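Local coordinates for insulinase family protease (Yersinia pestis, PDB 3GO9), which is predicted to be a peptidase of the insulinase (M16) family, which would make it a probable zinc-dependent protein-cleaving enzyme, at residues Glu169-Trp172 / Arg173-Lys177; Gln416-Leu419 / Ser420-Leu424. One frame throughout, in Å; residues are numbered along the deposited sequence.

How the interactions relate
Both contacts are local, each formed along a helix and its end by residues about one turn apart, and they follow one another along the chain. Interaction 1 spans the short helix 170-175 and its flanks, in the part of the chain assigned to the M16 peptidase family; interaction 2 spans the C-terminal end of helix 408-421 and the link after it. Their centres lie 39 Å apart and their nearest atoms about 26 Å, so neither touches the other. The five-stranded sheet with strands 257-261 and 440-446 receives W171 of 169-177, whereas 416-424 packs on helices 362-377 and 283-309. A bound zinc ion sits about 8 Å from the W171 side chain.

Interaction 1 (Glu169-Trp172 / Arg173-Lys177)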
# COMPACT_ATOMS: atom_id res chain seq x y z
N GLU A 169 4.89 -7.39 -14.79
CA GLU A 169 3.59 -7.03 -15.38
C GLU A 169 3.80 -6.01 -16.51
O GLU A 169 4.40 -4.99 -16.26
CB GLU A 169 2.75 -6.33 -14.32
CG GLU A 169 1.58 -7.05 -13.78
CD GLU A 169 0.47 -6.07 -13.52
OE1 GLU A 169 0.62 -5.21 -12.63
OE2 GLU A 169 -0.55 -6.14 -14.26
N PRO A 170 3.28 -6.27 -17.74
CA PRO A 170 3.40 -5.19 -18.74
C PRO A 170 2.82 -3.81 -18.33
O PRO A 170 3.39 -2.76 -18.69
CB PRO A 170 2.62 -5.74 -19.94
CG PRO A 170 2.87 -7.25 -19.84
CD PRO A 170 2.90 -7.56 -18.37
N TRP A 171 1.77 -3.81 -17.53
CA TRP A 171 1.29 -2.57 -16.94
C TRP A 171 2.38 -1.83 -16.13
O TRP A 171 2.56 -0.62 -16.23
CB TRP A 171 0.08 -2.79 -16.05
CG TRP A 171 -0.19 -1.68 -15.14
CD1 TRP A 171 0.00 -1.68 -13.80
CD2 TRP A 171 -0.61 -0.33 -15.47
NE1 TRP A 171 -0.28 -0.47 -13.27
CE2 TRP A 171 -0.69 0.38 -14.26
CE3 TRP A 171 -0.93 0.33 -16.66
CZ2 TRP A 171 -1.06 1.72 -14.20
CZ3 TRP A 171 -1.34 1.69 -16.60
CH2 TRP A 171 -1.39 2.36 -15.36
N TRP A 172 3.07 -2.56 -15.26
CA TRP A 172 4.13 -1.95 -14.49
C TRP A 172 5.27 -1.43 -15.35
O TRP A 172 5.72 -0.30 -15.12
CB TRP A 172 4.59 -2.89 -13.35
CG TRP A 172 5.53 -2.20 -12.39
CD1 TRP A 172 6.81 -2.53 -12.14
CD2 TRP A 172 5.23 -1.04 -11.58
NE1 TRP A 172 7.36 -1.64 -11.22
CE2 TRP A 172 6.41 -0.73 -10.85
CE3 TRP A 172 4.10 -0.25 -11.38
CZ2 TRP A 172 6.48 0.34 -9.99
CZ3 TRP A 172 4.18 0.81 -10.48
CH2 TRP A 172 5.35 1.10 -9.82
N ARG A 173 5.67 -2.20 -16.35
CA ARG A 173 6.68 -1.78 -17.33
C ARG A 173 6.27 -0.50 -18.01
O ARG A 173 7.07 0.44 -18.12
CB ARG A 173 6.98 -2.85 -18.38
CG ARG A 173 7.60 -4.10 -17.83
CD ARG A 173 8.84 -3.80 -17.02
NE ARG A 173 9.46 -5.02 -16.53
CZ ARG A 173 10.43 -5.05 -15.64
NH1 ARG A 173 10.93 -3.92 -15.13
NH2 ARG A 173 10.92 -6.25 -15.27
N TYR A 174 5.01 -0.38 -18.35
CA TYR A 174 4.51 0.88 -18.95
C TYR A 174 4.55 2.02 -17.95
O TYR A 174 5.08 3.09 -18.22
CB TYR A 174 3.08 0.67 -19.47
CG TYR A 174 2.50 1.89 -20.11
CD1 TYR A 174 2.95 2.33 -21.36
CD2 TYR A 174 1.58 2.65 -19.48
CE1 TYR A 174 2.42 3.46 -21.98
CE2 TYR A 174 1.06 3.82 -20.08
CZ TYR A 174 1.49 4.21 -21.32
OH TYR A 174 1.00 5.36 -21.90
N ARG A 175 4.01 1.78 -16.75
CA ARG A 175 3.89 2.79 -15.76
C ARG A 175 5.22 3.36 -15.28
O ARG A 175 5.28 4.53 -14.95
CB ARG A 175 3.05 2.31 -14.57
CG ARG A 175 2.63 3.37 -13.58
CD ARG A 175 1.64 4.34 -14.15
NE ARG A 175 1.46 5.57 -13.36
CZ ARG A 175 2.28 6.63 -13.39
NH1 ARG A 175 3.41 6.61 -14.09
NH2 ARG A 175 1.99 7.68 -12.66
N LEU A 176 6.26 2.51 -15.28
CA LEU A 176 7.62 2.87 -14.90
C LEU A 176 8.29 3.86 -15.87
O LEU A 176 9.31 4.49 -15.54
CB LEU A 176 8.47 1.62 -14.91
CG LEU A 176 8.41 0.67 -13.74
CD1 LEU A 176 9.22 -0.60 -14.06
CD2 LEU A 176 9.00 1.35 -12.50
N LYS A 177 7.78 3.98 -17.09
CA LYS A 177 8.50 4.82 -18.08
C LYS A 177 8.60 6.29 -17.60
O LYS A 177 7.63 6.90 -17.07
CB LYS A 177 7.87 4.73 -19.46
CG LYS A 177 7.95 3.38 -20.11
CD LYS A 177 7.26 3.37 -21.43
CE LYS A 177 7.64 2.11 -22.23
NZ LYS A 177 6.70 1.89 -23.37
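E169 holds the N-cap position of the short helix 170-175, and its carbonyl O takes R173 N at 3.1 Å, the first i to i+4 bond, nearly straight at the hydrogen (169°). R173 CG packs beside that same carbonyl, while the guanidinium group reaches on to a salt bridge with D185 and a hydrogen bond with Q168. P170 suits the first turn, where its lack of an N-H costs no helical bond; its O accepts from Y174 N at 2.9 Å.

W171 then takes R175 N on its own carbonyl O. With CG anti to the backbone N (chi1 163°), its indole runs alongside R175, whose CB lies over one face toward the rim and whose CD reaches W171 CZ2 at 3.8 Å. The aliphatic part of R175 thus runs along the rim of the indole while its charged end, turned 74° from the indole plane, continues to D274 and the carbonyl of A250. Y174 meets the same indole obliquely, CD2 being 4.2 Å from W171 CZ3, and both rings rest on strand 257-261.

Buried W172 closes the turn by accepting from L176 N, and its NE1 is satisfied by Y111. The branched leucine crosses the indole at about a right angle in a CH-pi contact, L176 CG standing 3.8 Å from the centroid of the five-membered ring of W172.

Interaction 2 (Gln416-Leu419 / Ser420-Leu424); sequences QAFL and SGLTL
Q416 and S420, one turn apart, are joined twice. S420 N donates to the Q416 carbonyl O at 2.9 Å, and the Q416 side chain bends at chi2 (57°) to carry NE2 to 3.0 Å from S420 OG. That oxygen lies 22° out of the amide plane. Glutamine suits this place because NE2 has two hydrogens to give: it also bonds N373 on helix 362-377.

On another side of the helix, F418 and L422 run alongside each other in the same direction, with F418 CZ 4.1 Å from L422 CD2. The phenyl ring also meets W290, and L422 packs on R291 and L294, so these apolar groups face helix 283-309.

The helix ends here. G421 N bonds A417 O at 3.0 Å and more weakly F418 O, which also takes a weak bond from L422 N. L422 leaves helical geometry (psi 132°), and a water links two carbonyls, donating to L419 O at 2.7 Å and to L422 O. T423 N-caps helix 424-435: its OG1 caps a backbone N of the first turn, and its own N bonds E426 OE1. A helix C-terminus thus leads through a short link into a probable capping box.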
# COMPACT_ATOMS: atom_id res chain seq x y z
N GLN A 416 -18.70 12.40 11.13
CA GLN A 416 -20.12 12.77 11.33
C GLN A 416 -20.40 14.17 10.79
O GLN A 416 -21.42 14.43 10.17
CB GLN A 416 -20.60 12.69 12.78
CG GLN A 416 -22.13 12.80 12.93
CD GLN A 416 -22.88 11.70 12.11
OE1 GLN A 416 -22.91 10.54 12.51
NE2 GLN A 416 -23.44 12.07 10.95
N ALA A 417 -19.55 15.12 11.09
CA ALA A 417 -19.80 16.48 10.66
C ALA A 417 -19.73 16.58 9.14
O ALA A 417 -20.54 17.30 8.52
CB ALA A 417 -18.84 17.45 11.32
N PHE A 418 -18.77 15.87 8.53
CA PHE A 418 -18.70 15.79 7.06
C PHE A 418 -20.04 15.24 6.47
O PHE A 418 -20.64 15.85 5.57
CB PHE A 418 -17.50 14.93 6.67
CG PHE A 418 -17.49 14.55 5.25
CD1 PHE A 418 -17.22 15.50 4.28
CD2 PHE A 418 -17.81 13.27 4.87
CE1 PHE A 418 -17.26 15.14 2.98
CE2 PHE A 418 -17.89 12.95 3.56
CZ PHE A 418 -17.63 13.90 2.64
N LEU A 419 -20.48 14.09 6.96
CA LEU A 419 -21.67 13.45 6.40
C LEU A 419 -22.89 14.35 6.63
O LEU A 419 -23.72 14.50 5.74
CB LEU A 419 -21.90 12.05 6.97
CG LEU A 419 -20.81 11.02 6.68
CD1 LEU A 419 -21.12 9.65 7.36
CD2 LEU A 419 -20.74 10.86 5.13
N SER A 420 -23.00 14.97 7.80
CA SER A 420 -24.21 15.75 8.07
C SER A 420 -24.25 17.04 7.29
O SER A 420 -25.35 17.59 7.06
CB SER A 420 -24.35 16.03 9.57
OG SER A 420 -24.56 14.79 10.21
N GLY A 421 -23.06 17.55 6.94
CA GLY A 421 -22.92 18.81 6.24
C GLY A 421 -23.01 18.71 4.72
O GLY A 421 -23.34 19.68 4.05
N LEU A 422 -22.71 17.54 4.17
CA LEU A 422 -22.65 17.38 2.74
C LEU A 422 -24.02 17.52 2.06
O LEU A 422 -24.99 16.92 2.51
CB LEU A 422 -22.10 16.02 2.41
CG LEU A 422 -21.69 15.81 0.95
CD1 LEU A 422 -20.59 16.73 0.53
CD2 LEU A 422 -21.29 14.35 0.75
N THR A 423 -24.07 18.32 1.01
CA THR A 423 -25.30 18.46 0.20
C THR A 423 -25.22 17.75 -1.15
O THR A 423 -24.13 17.46 -1.65
CB THR A 423 -25.63 19.93 -0.05
OG1 THR A 423 -24.63 20.51 -0.90
CG2 THR A 423 -25.67 20.69 1.30
N LEU A 424 -26.39 17.49 -1.74
CA LEU A 424 -26.41 16.96 -3.11
C LEU A 424 -25.61 17.82 -4.04
O LEU A 424 -24.88 17.32 -4.87
CB LEU A 424 -27.85 16.98 -3.64
CG LEU A 424 -28.06 16.37 -5.02
CD1 LEU A 424 -27.65 14.92 -5.13
CD2 LEU A 424 -29.57 16.55 -5.34
O HOH W 1 -25.79 15.20 4.16